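Local coordinates for Glucanase/chitosanase (Paenibacillus fukuinensis, PDB 4ZY9), which binds chitosan as a CBM32 carbohydrate-binding module, one part of a larger enzyme that probably hydrolyses glycosidic bonds in chitosan and glucan, at residues Thr76-Asn81 against Arg116-Val121; Val63-Glu68 against Trp131-Tyr136; Ser41-Asp46 against Thr124-Ser129. The protein carries 1 engineered substitution. All blocks are in the same frame, centred on the assembly; numbering follows the deposited sequence.

Contact 1 of 3, residues Thr76-Asn81 against Arg116-Val121; sequences TIQVSN and RMHGTV. Engineered in segment 116-121: Met117 (natural residue Val).
Thr76 and Gln78 pair with His118 and Arg116 through backbone hydrogen bonds given in both directions; Thr76 N to His118 O measures 2.8 Å. These hydrogen-bonded pairs flank the non-hydrogen-bonded pair Ile77 and Met117, whose CA atoms lie 4.8 Å apart.

Side-chain hydrogen bonds gather on Gln78 OE1, which takes two nitrogens of Arg116. NH2, at 2.7 Å from OE1, sits in the carbonyl plane on a lone pair, whereas NE, 3.0 Å from OE1, comes in 38° above that plane. The bend in Arg116 at chi3 (72°) turns the NE and NH2 edge towards the amide. His118 CD2 lies 3.7 Å above the guanidinium plane of Arg116, over its centre, and Trp49 and Trp89 add cation-pi contacts. A water bridges Thr76 OG1 to His118 ND1 and to His118 O.

Apolar contact occupies the other face of the sheet: Ile77 CD1 meets CG of the engineered Met117, present as selenomethionine, at 4.2 Å, the two side chains crossing at about a right angle.

Alternating hydrogen-bonded and non-hydrogen-bonded pairs identify antiparallel neighbours, and the polar face backed by an apolar one, with Ile77 on Val63 and Met117 on Leu65, fits one sheet of the CBM32 beta-sandwich.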
ATOM      1  N   THR A  76       8.411   0.578  -3.410  1.00  4.25           N
ATOM      2  CA  THR A  76       8.079   1.938  -3.832  0.80  4.34           C
ATOM      3  C   THR A  76       6.670   2.269  -3.441  1.00  4.03           C
ATOM      4  O   THR A  76       5.806   1.352  -3.241  1.00  4.48           O
ATOM      5  CB  THR A  76       8.214   2.118  -5.389  0.80  4.49           C
ATOM      6  OG1 THR A  76       7.471   1.072  -6.023  0.80  4.04           O
ATOM      7  CG2 THR A  76       9.723   1.857  -5.852  0.80  5.58           C
ATOM      8  N   ILE A  77       6.410   3.535  -3.347  1.00  4.11           N
ATOM      9  CA  ILE A  77       5.055   4.106  -3.316  0.80  4.73           C
ATOM     10  C   ILE A  77       4.799   4.728  -4.645  1.00  4.35           C
ATOM     11  O   ILE A  77       5.639   5.530  -5.116  1.00  5.36           O
ATOM     12  CB  ILE A  77       4.842   5.113  -2.149  0.80  5.50           C
ATOM     13  CG1 ILE A  77       5.153   4.501  -0.853  0.80  6.53           C
ATOM     14  CG2 ILE A  77       3.434   5.683  -2.230  0.80  5.51           C
ATOM     15  CD1 ILE A  77       4.221   3.374  -0.475  0.80  7.01           C
ATOM     16  N   GLN A  78       3.689   4.401  -5.272  1.00  4.26           N
ATOM     17  CA  GLN A  78       3.372   4.891  -6.620  1.00  4.55           C
ATOM     18  C   GLN A  78       1.991   5.419  -6.690  1.00  4.78           C
ATOM     19  O   GLN A  78       1.102   4.989  -5.910  1.00  5.41           O
ATOM     20  CB  GLN A  78       3.542   3.785  -7.637  1.00  6.00           C
ATOM     21  CG  GLN A  78       4.864   3.047  -7.525  1.00  7.41           C
ATOM     22  CD  GLN A  78       4.989   1.920  -8.500  1.00  9.78           C
ATOM     23  OE1 GLN A  78       3.966   1.448  -8.995  1.00 16.29           O
ATOM     24  NE2 GLN A  78       6.177   1.288  -8.600  1.00 12.39           N
ATOM     25  N   VAL A  79       1.715   6.361  -7.584  1.00  4.26           N
ATOM     26  CA  VAL A  79       0.398   6.936  -7.744  1.00  4.52           C
ATOM     27  C   VAL A  79       0.014   6.853  -9.222  1.00  4.18           C
ATOM     28  O   VAL A  79       0.864   6.989 -10.109  1.00  4.99           O
ATOM     29  CB  VAL A  79       0.357   8.383  -7.225  1.00  5.82           C
ATOM     30  CG1 VAL A  79       0.506   8.402  -5.674  1.00  7.92           C
ATOM     31  CG2 VAL A  79       1.345   9.327  -7.882  1.00  6.18           C
ATOM     32  N   SER A  80      -1.288   6.831  -9.410  1.00  4.62           N
ATOM     33  CA  SER A  80      -1.870   6.885 -10.785  0.70  4.78           C
ATOM     34  C   SER A  80      -3.137   7.743 -10.751  1.00  4.66           C
ATOM     35  O   SER A  80      -3.948   7.644  -9.834  1.00  5.41           O
ATOM     36  CB  SER A  80      -2.202   5.477 -11.274  0.70  4.20           C
ATOM     37  OG  SER A  80      -3.038   5.548 -12.469  0.70  3.90           O
ATOM     38  N   ASN A  81      -3.275   8.615 -11.801  1.00  4.46           N
ATOM     39  CA  ASN A  81      -4.488   9.339 -12.009  1.00  5.06           C
ATOM     40  C   ASN A  81      -5.210   8.837 -13.270  1.00  5.33           C
ATOM     41  O   ASN A  81      -6.064   9.575 -13.814  1.00  6.53           O
ATOM     42  CB  ASN A  81      -4.185  10.847 -12.074  1.00  5.47           C
ATOM     43  CG  ASN A  81      -5.427  11.622 -11.853  1.00  5.21           C
ATOM     44  OD1 ASN A  81      -6.334  11.260 -11.140  1.00  6.86           O
ATOM     45  ND2 ASN A  81      -5.458  12.830 -12.454  1.00  6.08           N
ATOM     46  N   ARG A 116      -0.370   2.919  -4.691  1.00  3.78           N
ATOM     47  CA  ARG A 116       0.153   1.589  -4.634  1.00  3.53           C
ATOM     48  C   ARG A 116       1.409   1.486  -3.796  1.00  3.77           C
ATOM     49  O   ARG A 116       2.285   2.352  -3.909  1.00  4.66           O
ATOM     50  CB  ARG A 116       0.501   1.102  -6.046  1.00  4.88           C
ATOM     51  CG  ARG A 116       0.902  -0.366  -6.175  1.00  4.81           C
ATOM     52  CD  ARG A 116       0.775  -1.013  -7.551  1.00  6.17           C
ATOM     53  NE  ARG A 116       1.795  -0.519  -8.479  1.00  7.27           N
ATOM     54  CZ  ARG A 116       2.202  -1.196  -9.579  1.00  8.32           C
ATOM     55  NH1 ARG A 116       1.601  -2.327  -9.890  1.00  9.94           N
ATOM     56  NH2 ARG A 116       3.173  -0.725 -10.290  1.00  9.05           N
HETATM   57  N   MSE A 117       1.513   0.436  -3.052  1.00  3.39           N
HETATM   58  CA  MSE A 117       2.794  -0.041  -2.453  1.00  3.50           C
HETATM   59  C   MSE A 117       3.242  -1.202  -3.291  1.00  3.03           C
HETATM   60  O   MSE A 117       2.482  -2.207  -3.420  1.00  3.68           O
HETATM   61  CB  MSE A 117       2.562  -0.487  -1.042  1.00  4.01           C
HETATM   62  CG  MSE A 117       3.832  -0.775  -0.233  1.00  5.17           C
HETATM   63 SE   MSE A 117       4.846  -2.409  -0.822  1.00  7.53          SE
HETATM   64  CE  MSE A 117       3.492  -3.766  -0.557  1.00  6.46           C
ATOM     65  N   HIS A 118       4.337  -1.086  -4.022  1.00  3.54           N
ATOM     66  CA  HIS A 118       4.896  -2.140  -4.857  1.00  3.77           C
ATOM     67  C   HIS A 118       6.190  -2.628  -4.228  1.00  3.63           C
ATOM     68  O   HIS A 118       7.114  -1.845  -4.075  1.00  4.31           O
ATOM     69  CB  HIS A 118       5.118  -1.634  -6.305  1.00  4.09           C
ATOM     70  CG  HIS A 118       5.519  -2.670  -7.242  1.00  4.63           C
ATOM     71  ND1 HIS A 118       6.800  -3.093  -7.366  1.00  5.66           N
ATOM     72  CD2 HIS A 118       4.770  -3.461  -8.037  1.00  4.95           C
ATOM     73  CE1 HIS A 118       6.851  -4.103  -8.233  1.00  5.10           C
ATOM     74  NE2 HIS A 118       5.629  -4.343  -8.641  1.00  5.84           N
ATOM     75  N   GLY A 119       6.247  -3.845  -3.855  1.00  3.65           N
ATOM     76  CA  GLY A 119       7.332  -4.383  -3.132  1.00  4.14           C
ATOM     77  C   GLY A 119       8.128  -5.372  -3.918  1.00  5.05           C
ATOM     78  O   GLY A 119       7.558  -6.292  -4.575  1.00  5.21           O
ATOM     79  N   THR A 120       9.459  -5.312  -3.880  1.00  4.72           N
ATOM     80  CA  THR A 120      10.341  -6.190  -4.622  1.00  5.06           C
ATOM     81  C   THR A 120      11.275  -7.039  -3.823  1.00  4.96           C
ATOM     82  O   THR A 120      11.775  -8.069  -4.364  1.00  6.30           O
ATOM     83  CB  THR A 120      11.125  -5.425  -5.730  1.00  5.35           C
ATOM     84  OG1 THR A 120      11.935  -4.482  -5.050  1.00  6.19           O
ATOM     85  CG2 THR A 120      10.228  -4.754  -6.746  1.00  5.76           C
ATOM     86  N   VAL A 121      11.596  -6.684  -2.598  1.00  4.87           N
ATOM     87  CA  VAL A 121      12.460  -7.471  -1.737  1.00  5.30           C
ATOM     88  C   VAL A 121      11.773  -7.548  -0.342  1.00  6.21           C
ATOM     89  O   VAL A 121      11.387  -6.494   0.220  1.00  5.43           O
ATOM     90  CB  VAL A 121      13.909  -6.954  -1.542  1.00  6.26           C
ATOM     91  CG1 VAL A 121      14.729  -7.880  -0.679  1.00  6.69           C
ATOM     92  CG2 VAL A 121      14.593  -6.732  -2.940  1.00  6.58           C
TER
HETATM   93  O   HOH W   1       8.806  -1.254  -6.640  1.00  6.78           O

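Contact 2 of 3, residues Val63-Glu68 against Trp131-Tyr136; sequences VKLNWE and WEFEVY
Leu65 CD2 covers one face of the Phe133 ring as a CH-pi contact, 3.8 Å from the centroid and 19° off the normal, while Val63 CG1 reaches Phe133 CE1 obliquely at 3.6 Å. On Trp131, Glu68 CB lies over one face, 4.0 Å from the centroid of the five-membered ring, and Asn66 OD1 and Trp67 O meet the edge at CD1. The Tyr136 ring has Lys64 CB and Glu134 OE1 at its edge; Tyr136 OH donates to that OE1 at 2.6 Å, from well above the carboxylate plane.

With CG anti to the backbone N (chi1 178°), the Asn66 amide is carried out over the polar face, where ND2 donates to the anti lone pair of Glu132 OE1 at 3.0 Å. Lys64 NZ stays 4.3 Å from Glu134 OE1, too far for a salt bridge; two waters accept from NZ and donate to Glu134, one to OE1 and one to OE2.

Backbone bonds pair Lys64 with Glu134 in both directions. Asn66 O accepts from Trp131 N at 2.9 Å and weakly from Glu132 N at 3.4 Å: a classic beta bulge where strand 129-136 turns a corner at Trp131, beside strand 57-67 in the sandwich's second sheet.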
ATOM      1  N   VAL A  63       1.764   8.851   2.702  1.00  4.53           N
ATOM      2  CA  VAL A  63       1.285   7.485   2.912  0.80  5.31           C
ATOM      3  C   VAL A  63       1.883   6.976   4.183  1.00  5.20           C
ATOM      4  O   VAL A  63       3.101   7.161   4.465  1.00  6.16           O
ATOM      5  CB  VAL A  63       1.758   6.539   1.779  0.80  5.36           C
ATOM      6  CG1 VAL A  63       1.530   5.071   2.080  0.80  6.00           C
ATOM      7  CG2 VAL A  63       1.007   6.837   0.513  0.80  4.93           C
ATOM      8  N   LYS A  64       1.052   6.357   5.029  1.00  4.79           N
ATOM      9  CA  LYS A  64       1.528   5.660   6.235  1.00  5.02           C
ATOM     10  C   LYS A  64       1.264   4.172   6.118  1.00  4.77           C
ATOM     11  O   LYS A  64       0.112   3.725   5.831  1.00  6.64           O
ATOM     12  CB  LYS A  64       0.895   6.246   7.484  1.00  6.00           C
ATOM     13  CG  LYS A  64       1.474   5.646   8.734  1.00  8.45           C
ATOM     14  CD  LYS A  64       0.732   6.246  10.013  1.00 11.82           C
ATOM     15  CE  LYS A  64       0.831   5.393  11.265  1.00 15.74           C
ATOM     16  NZ  LYS A  64      -0.080   5.527  12.434  1.00 20.08           N
ATOM     17  N   LEU A  65       2.269   3.376   6.322  1.00  4.88           N
ATOM     18  CA  LEU A  65       2.222   1.901   6.325  1.00  5.13           C
ATOM     19  C   LEU A  65       2.454   1.342   7.704  1.00  4.89           C
ATOM     20  O   LEU A  65       3.486   1.749   8.365  1.00  7.16           O
ATOM     21  CB  LEU A  65       3.200   1.332   5.400  1.00  5.85           C
ATOM     22  CG  LEU A  65       3.147   1.838   3.930  1.00  6.17           C
ATOM     23  CD1 LEU A  65       4.263   1.254   3.107  1.00  6.73           C
ATOM     24  CD2 LEU A  65       1.825   1.476   3.264  1.00  7.05           C
ATOM     25  N   ASN A  66       1.615   0.474   8.196  1.00  5.60           N
ATOM     26  CA  ASN A  66       1.858  -0.250   9.426  0.50  4.95           C
ATOM     27  C   ASN A  66       2.068  -1.701   9.092  1.00  4.97           C
ATOM     28  O   ASN A  66       1.100  -2.437   8.803  1.00  4.81           O
ATOM     29  CB  ASN A  66       0.698  -0.072  10.363  0.50  4.92           C
ATOM     30  CG  ASN A  66       0.865  -0.871  11.677  0.50  5.21           C
ATOM     31  OD1 ASN A  66       1.855  -1.433  11.930  0.50  4.74           O
ATOM     32  ND2 ASN A  66      -0.162  -0.734  12.539  0.50  5.97           N
ATOM     33  N   TRP A  67       3.318  -2.090   8.971  1.00  5.18           N
ATOM     34  CA  TRP A  67       3.692  -3.443   8.604  1.00  5.39           C
ATOM     35  C   TRP A  67       3.496  -4.485   9.604  1.00  5.37           C
ATOM     36  O   TRP A  67       3.769  -4.234  10.812  1.00  6.62           O
ATOM     37  CB  TRP A  67       5.163  -3.439   8.199  1.00  5.50           C
ATOM     38  CG  TRP A  67       5.547  -2.656   6.965  1.00  6.03           C
ATOM     39  CD1 TRP A  67       6.128  -1.484   6.907  1.00  5.76           C
ATOM     40  CD2 TRP A  67       5.428  -3.108   5.606  1.00  5.03           C
ATOM     41  NE1 TRP A  67       6.343  -1.106   5.622  1.00  6.01           N
ATOM     42  CE2 TRP A  67       5.864  -2.089   4.805  1.00  5.10           C
ATOM     43  CE3 TRP A  67       4.865  -4.238   4.948  1.00  5.24           C
ATOM     44  CZ2 TRP A  67       5.930  -2.221   3.395  1.00  5.48           C
ATOM     45  CZ3 TRP A  67       4.951  -4.350   3.615  1.00  5.46           C
ATOM     46  CH2 TRP A  67       5.414  -3.348   2.839  1.00  5.94           C
ATOM     47  N   GLU A  68       3.093  -5.682   9.202  1.00  5.56           N
ATOM     48  CA  GLU A  68       3.259  -6.828  10.018  1.00  5.64           C
ATOM     49  C   GLU A  68       4.756  -7.286   9.929  1.00  5.95           C
ATOM     50  O   GLU A  68       5.527  -6.715   9.229  1.00  5.49           O
ATOM     51  CB  GLU A  68       2.208  -7.862   9.582  1.00  5.92           C
ATOM     52  CG  GLU A  68       2.057  -9.170  10.452  1.00  7.00           C
ATOM     53  CD  GLU A  68       2.825 -10.341   9.933  1.00  6.48           C
ATOM     54  OE1 GLU A  68       3.375 -10.369   8.825  1.00  6.57           O
ATOM     55  OE2 GLU A  68       2.920 -11.318  10.738  1.00  9.67           O
ATOM     56  N   TRP A 131      -0.961  -4.335   8.202  1.00  3.80           N
ATOM     57  CA  TRP A 131      -2.104  -4.058   9.004  1.00  3.94           C
ATOM     58  C   TRP A 131      -2.933  -2.928   8.477  1.00  3.96           C
ATOM     59  O   TRP A 131      -4.174  -2.967   8.507  1.00  4.81           O
ATOM     60  CB  TRP A 131      -1.685  -3.763  10.509  1.00  4.39           C
ATOM     61  CG  TRP A 131      -0.874  -4.785  11.199  1.00  5.20           C
ATOM     62  CD1 TRP A 131       0.414  -4.628  11.527  1.00  5.50           C
ATOM     63  CD2 TRP A 131      -1.322  -6.068  11.735  1.00  5.29           C
ATOM     64  NE1 TRP A 131       0.830  -5.748  12.212  1.00  5.66           N
ATOM     65  CE2 TRP A 131      -0.198  -6.667  12.286  1.00  5.90           C
ATOM     66  CE3 TRP A 131      -2.533  -6.773  11.712  1.00  5.65           C
ATOM     67  CZ2 TRP A 131      -0.301  -7.908  12.942  1.00  6.22           C
ATOM     68  CZ3 TRP A 131      -2.551  -8.012  12.319  1.00  6.73           C
ATOM     69  CH2 TRP A 131      -1.425  -8.565  12.850  1.00  6.60           C
ATOM     70  N   GLU A 132      -2.229  -1.839   8.135  1.00  3.77           N
ATOM     71  CA  GLU A 132      -2.856  -0.632   7.805  1.00  4.30           C
ATOM     72  C   GLU A 132      -2.064   0.100   6.684  1.00  4.00           C
ATOM     73  O   GLU A 132      -0.832   0.095   6.693  1.00  4.56           O
ATOM     74  CB  GLU A 132      -3.047   0.338   8.966  1.00  5.40           C
ATOM     75  CG  GLU A 132      -3.814  -0.280  10.111  1.00  6.65           C
ATOM     76  CD  GLU A 132      -3.814   0.570  11.412  1.00  8.83           C
ATOM     77  OE1 GLU A 132      -2.768   0.611  12.051  1.00 10.40           O
ATOM     78  OE2 GLU A 132      -4.821   1.180  11.688  1.00 10.75           O
ATOM     79  N   PHE A 133      -2.773   0.734   5.761  1.00  3.95           N
ATOM     80  CA  PHE A 133      -2.197   1.583   4.689  1.00  4.08           C
ATOM     81  C   PHE A 133      -3.105   2.788   4.604  1.00  3.97           C
ATOM     82  O   PHE A 133      -4.298   2.614   4.275  1.00  4.62           O
ATOM     83  CB  PHE A 133      -2.228   0.708   3.412  1.00  4.72           C
ATOM     84  CG  PHE A 133      -1.619   1.252   2.178  1.00  4.79           C
ATOM     85  CD1 PHE A 133      -1.532   2.633   1.856  1.00  5.27           C
ATOM     86  CD2 PHE A 133      -1.242   0.372   1.134  1.00  4.76           C
ATOM     87  CE1 PHE A 133      -1.082   3.069   0.607  1.00  5.28           C
ATOM     88  CE2 PHE A 133      -0.839   0.845  -0.102  1.00  5.60           C
ATOM     89  CZ  PHE A 133      -0.725   2.184  -0.361  1.00  5.40           C
ATOM     90  N   GLU A 134      -2.559   3.926   4.987  1.00  4.43           N
ATOM     91  CA  GLU A 134      -3.339   5.198   5.036  1.00  4.01           C
ATOM     92  C   GLU A 134      -2.784   6.126   3.994  1.00  4.34           C
ATOM     93  O   GLU A 134      -1.597   6.115   3.755  1.00  4.36           O
ATOM     94  CB  GLU A 134      -3.228   5.786   6.410  1.00  5.52           C
ATOM     95  CG  GLU A 134      -3.680   4.842   7.549  1.00  5.75           C
ATOM     96  CD  GLU A 134      -3.349   5.237   8.961  1.00  8.38           C
ATOM     97  OE1 GLU A 134      -2.754   6.275   9.158  1.00  9.28           O
ATOM     98  OE2 GLU A 134      -3.633   4.402   9.903  1.00 11.00           O
ATOM     99  N   VAL A 135      -3.624   7.005   3.507  1.00  3.89           N
ATOM    100  CA  VAL A 135      -3.281   7.990   2.498  1.00  4.21           C
ATOM    101  C   VAL A 135      -3.818   9.341   2.893  1.00  4.44           C
ATOM    102  O   VAL A 135      -4.969   9.481   3.286  1.00  4.54           O
ATOM    103  CB  VAL A 135      -3.888   7.556   1.098  1.00  4.56           C
ATOM    104  CG1 VAL A 135      -3.525   8.610   0.048  1.00  5.61           C
ATOM    105  CG2 VAL A 135      -3.372   6.267   0.653  1.00  4.51           C
ATOM    106  N   TYR A 136      -2.982  10.369   2.833  1.00  4.48           N
ATOM    107  CA  TYR A 136      -3.350  11.712   3.225  1.00  5.07           C
ATOM    108  C   TYR A 136      -3.012  12.718   2.157  1.00  5.22           C
ATOM    109  O   TYR A 136      -2.149  12.467   1.312  1.00  6.11           O
ATOM    110  CB  TYR A 136      -2.661  12.172   4.562  1.00  5.01           C
ATOM    111  CG  TYR A 136      -2.869  11.176   5.687  1.00  5.40           C
ATOM    112  CD1 TYR A 136      -2.111  10.023   5.916  1.00  6.19           C
ATOM    113  CD2 TYR A 136      -3.918  11.413   6.616  1.00  6.64           C
ATOM    114  CE1 TYR A 136      -2.429   9.187   6.970  1.00  7.23           C
ATOM    115  CE2 TYR A 136      -4.170  10.563   7.660  1.00  7.92           C
ATOM    116  CZ  TYR A 136      -3.440   9.498   7.751  1.00  7.21           C
ATOM    117  OH  TYR A 136      -3.833   8.663   8.846  1.00  9.36           O
TER
HETATM  118  O   HOH W   2      -2.283   7.147  11.703  1.00 17.30           O
HETATM  119  O   HOH W   3      -1.944   3.181  11.449  1.00 22.56           O

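Contact 3 of 3, residues Ser41-Asp46 against Thr124-Ser129; sequences SAEGVD and TPYGYS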
ATOM      1  N   SER A  41       0.073 -11.171   1.415  1.00  4.77           N
ATOM      2  CA  SER A  41       0.202 -11.709   0.045  1.00  5.30           C
ATOM      3  C   SER A  41       0.489 -13.195   0.115  1.00  6.01           C
ATOM      4  O   SER A  41       0.786 -13.778   1.161  1.00  6.58           O
ATOM      5  CB  SER A  41       1.452 -11.009  -0.619  1.00  4.93           C
ATOM      6  OG  SER A  41       2.662 -11.434  -0.132  1.00  5.30           O
ATOM      7  N   ALA A  42       0.523 -13.824  -1.079  1.00  6.65           N
ATOM      8  CA  ALA A  42       1.153 -15.119  -1.146  1.00  6.99           C
ATOM      9  C   ALA A  42       2.552 -15.063  -0.693  1.00  7.42           C
ATOM     10  O   ALA A  42       3.196 -14.018  -0.856  1.00  7.16           O
ATOM     11  CB  ALA A  42       1.086 -15.671  -2.573  1.00  8.17           C
ATOM     12  N   GLU A  43       3.104 -16.141  -0.163  1.00  8.50           N
ATOM     13  CA  GLU A  43       4.418 -16.141   0.365  0.60  8.73           C
ATOM     14  C   GLU A  43       5.453 -16.667  -0.640  1.00  9.25           C
ATOM     15  O   GLU A  43       5.125 -17.510  -1.530  1.00 10.95           O
ATOM     16  CB  GLU A  43       4.493 -16.998   1.633  0.60  9.37           C
ATOM     17  CG  GLU A  43       3.442 -16.685   2.721  0.60  9.15           C
ATOM     18  CD  GLU A  43       3.473 -17.618   3.978  0.60  9.43           C
ATOM     19  OE1 GLU A  43       3.114 -18.791   3.707  0.60 11.96           O
ATOM     20  OE2 GLU A  43       3.835 -17.262   5.190  0.60  6.53           O
ATOM     21  N   GLY A  44       6.680 -16.286  -0.451  1.00  8.73           N
ATOM     22  CA  GLY A  44       7.784 -16.846  -1.233  1.00 10.41           C
ATOM     23  C   GLY A  44       8.035 -16.279  -2.612  1.00  8.88           C
ATOM     24  O   GLY A  44       8.878 -16.830  -3.347  1.00 10.49           O
ATOM     25  N   VAL A  45       7.383 -15.214  -3.019  1.00  7.93           N
ATOM     26  CA  VAL A  45       7.399 -14.764  -4.368  1.00  8.26           C
ATOM     27  C   VAL A  45       7.429 -13.264  -4.437  1.00  7.44           C
ATOM     28  O   VAL A  45       6.612 -12.537  -3.812  1.00  6.82           O
ATOM     29  CB  VAL A  45       6.131 -15.187  -5.121  1.00  9.15           C
ATOM     30  CG1 VAL A  45       5.992 -14.588  -6.489  1.00 10.28           C
ATOM     31  CG2 VAL A  45       5.936 -16.684  -5.240  1.00 11.34           C
ATOM     32  N   ASP A  46       8.420 -12.740  -5.173  1.00  6.79           N
ATOM     33  CA  ASP A  46       8.570 -11.314  -5.446  1.00  7.31           C
ATOM     34  C   ASP A  46       8.237 -11.016  -6.866  1.00  7.48           C
ATOM     35  O   ASP A  46       8.547 -11.900  -7.755  1.00  8.98           O
ATOM     36  CB  ASP A  46      10.034 -10.905  -5.177  1.00  6.97           C
ATOM     37  CG  ASP A  46      10.427 -11.196  -3.753  1.00  7.81           C
ATOM     38  OD1 ASP A  46       9.706 -10.742  -2.820  1.00  7.66           O
ATOM     39  OD2 ASP A  46      11.415 -11.899  -3.526  1.00  9.60           O
ATOM     40  N   THR A 124      11.742 -10.797   5.243  1.00  7.82           N
ATOM     41  CA  THR A 124      11.593 -12.130   5.828  1.00  9.05           C
ATOM     42  C   THR A 124      11.473 -13.113   4.678  1.00  7.92           C
ATOM     43  O   THR A 124      11.282 -12.781   3.563  1.00  7.28           O
ATOM     44  CB  THR A 124      10.350 -12.232   6.719  1.00  8.79           C
ATOM     45  OG1 THR A 124       9.181 -12.339   5.892  1.00  9.26           O
ATOM     46  CG2 THR A 124      10.261 -11.065   7.733  1.00  9.40           C
ATOM     47  N   PRO A 125      11.451 -14.447   5.011  1.00  9.66           N
ATOM     48  CA  PRO A 125      11.214 -15.453   3.951  1.00  9.62           C
ATOM     49  C   PRO A 125       9.806 -15.722   3.659  1.00 11.00           C
ATOM     50  O   PRO A 125       9.446 -16.704   2.961  1.00 10.47           O
ATOM     51  CB  PRO A 125      11.896 -16.711   4.463  1.00 11.76           C
ATOM     52  CG  PRO A 125      12.080 -16.478   5.905  1.00 14.24           C
ATOM     53  CD  PRO A 125      11.851 -15.073   6.271  1.00 11.46           C
ATOM     54  N   TYR A 126       8.879 -14.871   4.150  1.00  9.71           N
ATOM     55  CA  TYR A 126       7.439 -15.169   4.053  1.00  8.51           C
ATOM     56  C   TYR A 126       6.883 -14.366   2.888  1.00  7.47           C
ATOM     57  O   TYR A 126       7.402 -14.501   1.773  1.00  7.74           O
ATOM     58  CB  TYR A 126       6.706 -14.972   5.393  1.00  8.85           C
ATOM     59  CG  TYR A 126       7.368 -15.780   6.483  1.00 10.55           C
ATOM     60  CD1 TYR A 126       7.477 -17.120   6.357  1.00 11.47           C
ATOM     61  CD2 TYR A 126       8.087 -15.187   7.501  1.00 12.11           C
ATOM     62  CE1 TYR A 126       8.178 -17.891   7.325  1.00 13.50           C
ATOM     63  CE2 TYR A 126       8.814 -15.920   8.474  1.00 13.73           C
ATOM     64  CZ  TYR A 126       8.852 -17.267   8.383  1.00 15.04           C
ATOM     65  OH  TYR A 126       9.506 -18.080   9.267  1.00 17.75           O
ATOM     66  N   GLY A 127       5.793 -13.580   3.101  1.00  6.93           N
ATOM     67  CA  GLY A 127       5.244 -12.749   2.044  1.00  6.20           C
ATOM     68  C   GLY A 127       5.455 -11.233   2.399  1.00  5.53           C
ATOM     69  O   GLY A 127       6.468 -10.858   3.002  1.00  6.92           O
ATOM     70  N   TYR A 128       4.430 -10.470   2.047  1.00  4.67           N
ATOM     71  CA  TYR A 128       4.304  -9.063   2.312  1.00  4.22           C
ATOM     72  C   TYR A 128       3.009  -8.864   3.074  1.00  4.49           C
ATOM     73  O   TYR A 128       1.975  -9.414   2.600  1.00  4.90           O
ATOM     74  CB  TYR A 128       4.311  -8.215   1.055  1.00  4.50           C
ATOM     75  CG  TYR A 128       5.507  -8.291   0.180  1.00  4.99           C
ATOM     76  CD1 TYR A 128       5.781  -9.386  -0.642  1.00  5.92           C
ATOM     77  CD2 TYR A 128       6.377  -7.200   0.125  1.00  5.40           C
ATOM     78  CE1 TYR A 128       6.901  -9.400  -1.470  1.00  6.59           C
ATOM     79  CE2 TYR A 128       7.442  -7.270  -0.695  1.00  6.26           C
ATOM     80  CZ  TYR A 128       7.725  -8.346  -1.485  1.00  5.62           C
ATOM     81  OH  TYR A 128       8.889  -8.315  -2.304  1.00  7.05           O
ATOM     82  N   SER A 129       3.009  -8.136   4.191  1.00  4.42           N
ATOM     83  CA  SER A 129       1.747  -7.997   4.941  1.00  4.58           C
ATOM     84  C   SER A 129       1.663  -6.676   5.691  1.00  4.29           C
ATOM     85  O   SER A 129       2.627  -6.214   6.295  1.00  4.49           O
ATOM     86  CB  SER A 129       1.648  -9.143   5.939  1.00  3.95           C
ATOM     87  OG  SER A 129       0.473  -9.103   6.660  1.00  4.56           O
TER
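Ser41-Asp46 and Thr124-Ser129 are largely loop segments packed together at the periphery of the beta-sandwich, about 15 Å from the centre of the chain to the centre of the contact, where Ser41, Gly44 and Asp46 bond to Tyr126 and Tyr128.

Backbone and hydroxyl bonds join Ser41 to Tyr128. Ser41 N donates to Tyr128 O at 2.8 Å. With chi1 at 73°, Ser41 OG stands between its own N and carbonyl carbon; there it accepts from Tyr128 N at 3.0 Å and donates to Ala42 O at 2.7 Å. Gly127 CA passes 3.6 Å from Ser41 OG, and a CB on this glycine would clash with Ser41 OG and Ala42 O.

Further along, Gly44 N donates to Tyr126 O at 2.9 Å, from 50° above the carbonyl plane. Gly44 has a positive phi, at which a CB would press on the preceding carbonyl oxygen. Glu43 runs alongside Tyr126, OE2 coming within 3.7 Å of Tyr126 CB. Within the second loop, Thr124 OG1 accepts from Tyr126 N, an ST turn.

At the far end, Tyr128 OH donates to Asp46 OD1 at 2.6 Å. The ring and the carboxylate are nearly perpendicular, 89° apart, and Val45 O sits at the ring edge. A phenylalanine in place of Tyr128 would remove this hydroxyl and probably leave Asp46 OD1 without one of its partners, with Arg122 still holding it, and the two loops without this link.

Arg122 forms a salt bridge to the same OD1 through NE and a hydrogen bond to Tyr126 O through NH1. The short phenol bond and the arginine together would be expected to stabilise a negative charge on Asp46, and the contacts joining the two loops are mainly hydrogen bonds, with the buried Tyr128 ring lying among them.

Overall arrangement
Contacts 1 and 2 are antiparallel strand pairs from the two sheets of the sandwich, and their apolar faces meet in the core: CB of the engineered Met117 packs on Phe133 CE2 at 3.8 Å, and Ile77 on Val63. Their polar faces differ, a direct arginine-glutamine grip in contact 1 against a lysine in contact 2 joined to its carboxylates through water. Contact 3 is a loop pair farther from the centre, with several exposed residues and without an apolar side-chain contact between its two loops. Ties to it run from both strand pairs: Tyr128 OH packs on the backbone of Gly119 to Val121, and Glu68 N probably hydrogen-bonds to Ser129 O, as strand 129-136 leads into contact 2.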